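Local coordinates for glyoxalase family protein (Bacillus cereus, PDB 1SS4), which is of unsettled function, but belongs to the glyoxalase superfamily and may bind a metal ion and act as a methylmalonyl-CoA epimerase, at residues N129-C134 against L146-L150; N24-F29 against G138-I144. One frame throughout, in Å; residues are numbered along the deposited sequence.

Both contacts use strand 143-149 and meet the same four-stranded sheet, yet they illustrate how chemistry follows place in a fold. Contact 1 pairs 129-134 with 146-150 far from the chain centre, about 19 Å off between centres; backbone hydrogen bonds hold it, and its faces carry charged side chains and waters. Contact 2 lies about 7 Å from the chain centre, where helix 22-32 meets the turn and strand start of 138-144. There aromatic and aliphatic groups do the work, and the polar link between the two segments is a single water, at the rim. Both reach the second subunit, contact 1 through a salt bridge of Glu149. The turn of contact 2 closes the hairpin whose distant ends form contact 1.

Contact 1: residues N129-C134 against L146-L150; sequences NSYRLC and LAEEL
The beta hairpin of strands 131-137 and 143-149 pairs Arg132 with Glu148 and Cys134 with Leu146 as antiparallel hydrogen-bonded pairs, alternating with the non-hydrogen-bonded pairs Tyr131-Glu149 and Leu133-Ala147. Glu148 N gives Arg132 O a straight bond of 2.9 Å, whereas the return bond from Arg132 N to Glu148 O is longer and more bent (3.2 Å, 139° at the hydrogen). Beyond the strand ends Leu150 N still reaches Ser130 O, approaching from above the carbonyl plane. Ser130 and Tyr131 both face Tyr127, a classic beta bulge.

On the face of Arg132, the bend at chi3 (68°) brings the guanidinium beside the extended Glu148 chain. Arg132 NH1 and Glu148 OE2 remain 4.1 Å apart, with planes steeply inclined. Water 1, in the guanidinium plane, bridges Arg132 NH1 (3.1 Å) to Glu148 OE1. Arg132 NH2 salt-bridges Asp107, and Glu148 OE2 accepts from Ile106 N at the start of helix 106-115. The Arg132 CG methylene meets Leu150 CD2 at 3.9 Å, their chains crossing nearly at right angles. On the face of Tyr131, its OH lies 2.9 Å from Glu149 OE2 and within hydrogen-bonding reach of a citrate probably from the crystallisation liquor; Glu149 OE2 also salt-bridges Arg11 of the second subunit. No Arg132 N-H points at Glu148 OE2, so their attraction is probably non-directional, water 1 adding the directed link; both residues hold helix 106-115, Glu149 the second subunit.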
loop_
_atom_site.group_PDB
_atom_site.type_symbol
_atom_site.label_atom_id
_atom_site.label_comp_id
_atom_site.label_asym_id
_atom_site.label_seq_id
_atom_site.Cartn_x
_atom_site.Cartn_y
_atom_site.Cartn_z
ATOM N N ASN A 129 2.501 -4.240 26.521
ATOM C CA ASN A 129 1.315 -5.025 26.851
ATOM C C ASN A 129 0.150 -4.740 25.920
ATOM O O ASN A 129 -1.003 -4.975 26.278
ATOM C CB ASN A 129 0.874 -4.753 28.291
ATOM C CG ASN A 129 1.681 -5.535 29.301
ATOM O OD1 ASN A 129 1.520 -5.361 30.511
ATOM N ND2 ASN A 129 2.554 -6.410 28.810
ATOM N N SER A 130 0.445 -4.251 24.721
ATOM C CA SER A 130 -0.614 -3.918 23.780
ATOM C C SER A 130 -0.650 -4.726 22.482
ATOM O O SER A 130 -1.724 -5.023 21.966
ATOM C CB SER A 130 -0.548 -2.423 23.447
ATOM O OG SER A 130 0.762 -2.042 23.067
ATOM N N TYR A 131 0.515 -5.094 21.965
ATOM C CA TYR A 131 0.583 -5.826 20.705
ATOM C C TYR A 131 1.582 -6.959 20.665
ATOM O O TYR A 131 2.502 -7.041 21.466
ATOM C CB TYR A 131 0.978 -4.887 19.558
ATOM C CG TYR A 131 -0.081 -3.945 19.071
ATOM C CD1 TYR A 131 -1.229 -4.423 18.430
ATOM C CD2 TYR A 131 0.074 -2.567 19.213
ATOM C CE1 TYR A 131 -2.196 -3.550 17.942
ATOM C CE2 TYR A 131 -0.891 -1.684 18.730
ATOM C CZ TYR A 131 -2.024 -2.183 18.095
ATOM O OH TYR A 131 -2.982 -1.318 17.618
ATOM N N ARG A 132 1.374 -7.823 19.685
ATOM C CA ARG A 132 2.261 -8.929 19.382
ATOM C C ARG A 132 2.239 -8.793 17.863
ATOM O O ARG A 132 1.167 -8.649 17.272
ATOM C CB ARG A 132 1.677 -10.273 19.819
ATOM C CG ARG A 132 1.903 -10.601 21.306
ATOM C CD ARG A 132 1.537 -12.052 21.620
ATOM N NE ARG A 132 2.458 -12.993 20.987
ATOM C CZ ARG A 132 2.098 -14.170 20.489
ATOM N NH1 ARG A 132 0.830 -14.555 20.556
ATOM N NH2 ARG A 132 2.996 -14.951 19.903
ATOM N N LEU A 133 3.406 -8.799 17.228
ATOM C CA LEU A 133 3.433 -8.645 15.779
ATOM C C LEU A 133 4.653 -9.257 15.108
ATOM O O LEU A 133 5.645 -9.576 15.762
ATOM C CB LEU A 133 3.359 -7.161 15.411
ATOM C CG LEU A 133 4.639 -6.359 15.640
ATOM C CD1 LEU A 133 4.532 -5.024 14.916
ATOM C CD2 LEU A 133 4.881 -6.162 17.138
ATOM N N CYS A 134 4.562 -9.404 13.789
ATOM C CA CYS A 134 5.639 -9.961 12.998
ATOM C C CYS A 134 5.509 -9.523 11.542
ATOM O O CYS A 134 4.497 -8.937 11.140
ATOM C CB CYS A 134 5.605 -11.489 13.047
ATOM S SG CYS A 134 4.151 -12.204 12.248
ATOM N N LEU A 146 1.668 -8.494 10.376
ATOM C CA LEU A 146 0.542 -9.079 11.106
ATOM C C LEU A 146 0.636 -8.645 12.550
ATOM O O LEU A 146 1.723 -8.558 13.095
ATOM C CB LEU A 146 0.587 -10.599 11.051
ATOM C CG LEU A 146 0.469 -11.338 9.727
ATOM C CD1 LEU A 146 0.643 -12.828 9.989
ATOM C CD2 LEU A 146 -0.868 -11.060 9.096
ATOM N N ALA A 147 -0.503 -8.354 13.162
ATOM C CA ALA A 147 -0.529 -7.971 14.568
ATOM C C ALA A 147 -1.784 -8.491 15.254
ATOM O O ALA A 147 -2.824 -8.662 14.622
ATOM C CB ALA A 147 -0.489 -6.474 14.710
ATOM N N GLU A 148 -1.661 -8.729 16.553
ATOM C CA GLU A 148 -2.772 -9.178 17.384
ATOM C C GLU A 148 -2.813 -8.265 18.608
ATOM O O GLU A 148 -1.797 -8.038 19.265
ATOM C CB GLU A 148 -2.589 -10.633 17.838
ATOM C CG GLU A 148 -3.534 -11.009 18.979
ATOM C CD GLU A 148 -3.260 -12.380 19.572
ATOM O OE1 GLU A 148 -3.624 -12.581 20.750
ATOM O OE2 GLU A 148 -2.703 -13.257 18.877
ATOM N N GLU A 149 -3.997 -7.737 18.897
ATOM C CA GLU A 149 -4.207 -6.844 20.035
ATOM C C GLU A 149 -4.343 -7.646 21.339
ATOM O O GLU A 149 -4.997 -8.688 21.364
ATOM C CB GLU A 149 -5.474 -6.027 19.796
ATOM C CG GLU A 149 -5.283 -4.537 19.859
ATOM C CD GLU A 149 -5.931 -3.838 18.683
ATOM O OE1 GLU A 149 -7.089 -4.185 18.353
ATOM O OE2 GLU A 149 -5.283 -2.944 18.092
ATOM N N LEU A 150 -3.728 -7.149 22.413
ATOM C CA LEU A 150 -3.763 -7.816 23.722
ATOM C C LEU A 150 -4.690 -7.089 24.699
ATOM O O LEU A 150 -4.680 -5.861 24.777
ATOM C CB LEU A 150 -2.352 -7.874 24.314
ATOM C CG LEU A 150 -1.246 -8.441 23.418
ATOM C CD1 LEU A 150 0.091 -8.362 24.134
ATOM C CD2 LEU A 150 -1.568 -9.878 23.043
HETATM O O HOH W 1 -1.743 -13.785 22.112
HETATM O O HOH W 2 -1.586 -15.578 19.364
#

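Contact 2: residues N24-F29 against G138-I144; sequences NAISFF and GVEGILI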
loop_
_atom_site.group_PDB
_atom_site.type_symbol
_atom_site.label_atom_id
_atom_site.label_comp_id
_atom_site.label_asym_id
_atom_site.label_seq_id
_atom_site.Cartn_x
_atom_site.Cartn_y
_atom_site.Cartn_z
ATOM N N ASN A 24 -2.790 -17.420 -7.239
ATOM C CA ASN A 24 -2.067 -17.615 -5.982
ATOM C C ASN A 24 -2.212 -16.446 -5.009
ATOM O O ASN A 24 -2.323 -16.648 -3.790
ATOM C CB ASN A 24 -0.570 -17.850 -6.220
ATOM C CG ASN A 24 -0.278 -19.178 -6.881
ATOM O OD1 ASN A 24 -1.076 -20.111 -6.808
ATOM N ND2 ASN A 24 0.884 -19.276 -7.519
ATOM N N ALA A 25 -2.182 -15.225 -5.537
ATOM C CA ALA A 25 -2.308 -14.037 -4.681
ATOM C C ALA A 25 -3.708 -13.981 -4.064
ATOM O O ALA A 25 -3.856 -13.723 -2.874
ATOM C CB ALA A 25 -2.016 -12.773 -5.487
ATOM N N ILE A 26 -4.735 -14.235 -4.871
ATOM C CA ILE A 26 -6.104 -14.254 -4.359
ATOM C C ILE A 26 -6.163 -15.289 -3.227
ATOM O O ILE A 26 -6.652 -15.008 -2.139
ATOM C CB ILE A 26 -7.135 -14.662 -5.462
ATOM C CG1 ILE A 26 -7.216 -13.571 -6.532
ATOM C CG2 ILE A 26 -8.513 -14.889 -4.835
ATOM C CD1 ILE A 26 -8.164 -13.894 -7.668
ATOM N N SER A 27 -5.641 -16.481 -3.482
ATOM C CA SER A 27 -5.668 -17.530 -2.464
ATOM C C SER A 27 -5.021 -17.084 -1.153
ATOM O O SER A 27 -5.558 -17.310 -0.068
ATOM C CB SER A 27 -4.963 -18.783 -2.995
ATOM O OG SER A 27 -4.805 -19.745 -1.966
ATOM N N PHE A 28 -3.864 -16.442 -1.257
ATOM C CA PHE A 28 -3.146 -15.966 -0.083
ATOM C C PHE A 28 -3.925 -14.930 0.732
ATOM O O PHE A 28 -4.041 -15.051 1.948
ATOM C CB PHE A 28 -1.796 -15.374 -0.499
ATOM C CG PHE A 28 -1.016 -14.805 0.645
ATOM C CD1 PHE A 28 -0.454 -15.648 1.604
ATOM C CD2 PHE A 28 -0.861 -13.434 0.784
ATOM C CE1 PHE A 28 0.251 -15.123 2.688
ATOM C CE2 PHE A 28 -0.161 -12.896 1.868
ATOM C CZ PHE A 28 0.395 -13.742 2.818
ATOM N N PHE A 29 -4.464 -13.906 0.076
ATOM C CA PHE A 29 -5.190 -12.904 0.825
ATOM C C PHE A 29 -6.497 -13.451 1.388
ATOM O O PHE A 29 -6.984 -12.962 2.403
ATOM C CB PHE A 29 -5.348 -11.648 -0.027
ATOM C CG PHE A 29 -4.066 -10.837 -0.100
ATOM C CD1 PHE A 29 -3.653 -10.082 0.996
ATOM C CD2 PHE A 29 -3.235 -10.915 -1.206
ATOM C CE1 PHE A 29 -2.416 -9.416 0.993
ATOM C CE2 PHE A 29 -1.987 -10.251 -1.230
ATOM C CZ PHE A 29 -1.580 -9.502 -0.124
ATOM N N GLY A 138 4.834 -13.334 2.247
ATOM C CA GLY A 138 3.742 -14.176 1.806
ATOM C C GLY A 138 3.834 -14.613 0.363
ATOM O O GLY A 138 4.913 -14.955 -0.124
ATOM N N VAL A 139 2.696 -14.601 -0.325
ATOM C CA VAL A 139 2.659 -14.996 -1.724
ATOM C C VAL A 139 3.728 -14.254 -2.533
ATOM O O VAL A 139 3.862 -13.031 -2.449
ATOM C CB VAL A 139 1.254 -14.774 -2.341
ATOM C CG1 VAL A 139 0.886 -13.295 -2.313
ATOM C CG2 VAL A 139 1.217 -15.341 -3.765
ATOM N N GLU A 140 4.524 -15.026 -3.273
ATOM C CA GLU A 140 5.588 -14.475 -4.094
ATOM C C GLU A 140 6.555 -13.565 -3.327
ATOM O O GLU A 140 7.088 -12.593 -3.883
ATOM C CB GLU A 140 4.958 -13.737 -5.269
ATOM C CG GLU A 140 4.276 -14.682 -6.261
ATOM C CD GLU A 140 3.371 -13.980 -7.264
ATOM O OE1 GLU A 140 3.641 -12.813 -7.602
ATOM O OE2 GLU A 140 2.390 -14.607 -7.731
ATOM N N GLY A 141 6.783 -13.893 -2.060
ATOM C CA GLY A 141 7.689 -13.127 -1.213
ATOM C C GLY A 141 7.234 -11.740 -0.772
ATOM O O GLY A 141 7.989 -11.022 -0.110
ATOM N N ILE A 142 6.005 -11.363 -1.118
ATOM C CA ILE A 142 5.483 -10.044 -0.769
ATOM C C ILE A 142 5.406 -9.816 0.745
ATOM O O ILE A 142 4.841 -10.617 1.491
ATOM C CB ILE A 142 4.106 -9.835 -1.449
ATOM C CG1 ILE A 142 4.326 -9.789 -2.970
ATOM C CG2 ILE A 142 3.431 -8.530 -0.962
ATOM C CD1 ILE A 142 3.068 -9.909 -3.801
ATOM N N LEU A 143 5.980 -8.705 1.187
ATOM C CA LEU A 143 6.018 -8.360 2.603
ATOM C C LEU A 143 4.678 -7.899 3.179
ATOM O O LEU A 143 4.055 -6.954 2.677
ATOM C CB LEU A 143 7.068 -7.275 2.842
ATOM C CG LEU A 143 7.437 -6.991 4.301
ATOM C CD1 LEU A 143 8.149 -8.212 4.874
ATOM C CD2 LEU A 143 8.357 -5.753 4.369
ATOM N N ILE A 144 4.261 -8.578 4.251
ATOM C CA ILE A 144 3.023 -8.283 4.968
ATOM C C ILE A 144 3.347 -8.193 6.453
ATOM O O ILE A 144 4.268 -8.831 6.927
ATOM C CB ILE A 144 2.006 -9.421 4.806
ATOM C CG1 ILE A 144 1.740 -9.682 3.327
ATOM C CG2 ILE A 144 0.743 -9.073 5.514
ATOM C CD1 ILE A 144 1.098 -8.519 2.620
HETATM O O HOH W 3 2.612 -17.223 -7.498
#
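Phe28 lays its ring against Gly138 and Val139, with CZ 3.5 Å from Gly138 CA. Val139 N sits 3.6 Å above the ring plane, over its centre. This buried amide has no conventional polar partner, but its hydrogen is directed at the ring, whose pi cloud may partly compensate. A chi1 of 178° swings the Phe28 ring away from its own backbone N, to lie under Gly138 and Val139. Val139 CG1 rests on Phe28 CD2 at 3.6 Å, and CG2 fits against Asn24 CB and the backbone next to it. Ile144 CG1 meets the Phe28 edge near the ring plane; Ile144 CD1 touches Phe29 CZ at 4.0 Å.

Phe29 backs this layer: Phe28 CD2 stands 3.9 Å above the centre of the Phe29 ring, whose CE2 lies in the Phe28 plane. Phe29 in turn packs on Ile72 and Leu74 of strand 71-79. At the rim, water 3 joins Asn24 ND2 (2.7 Å) to Glu140 OE2, and Glu140 also salt-bridges Arg87. A helix lying on one four-stranded sheet thus meets the hairpin turn of the other, joining the two 1-4-3-2 sheets built from the beta-alpha-beta-beta-beta modules of the glyoxalase/bleomycin resistance (VOC) superfamily.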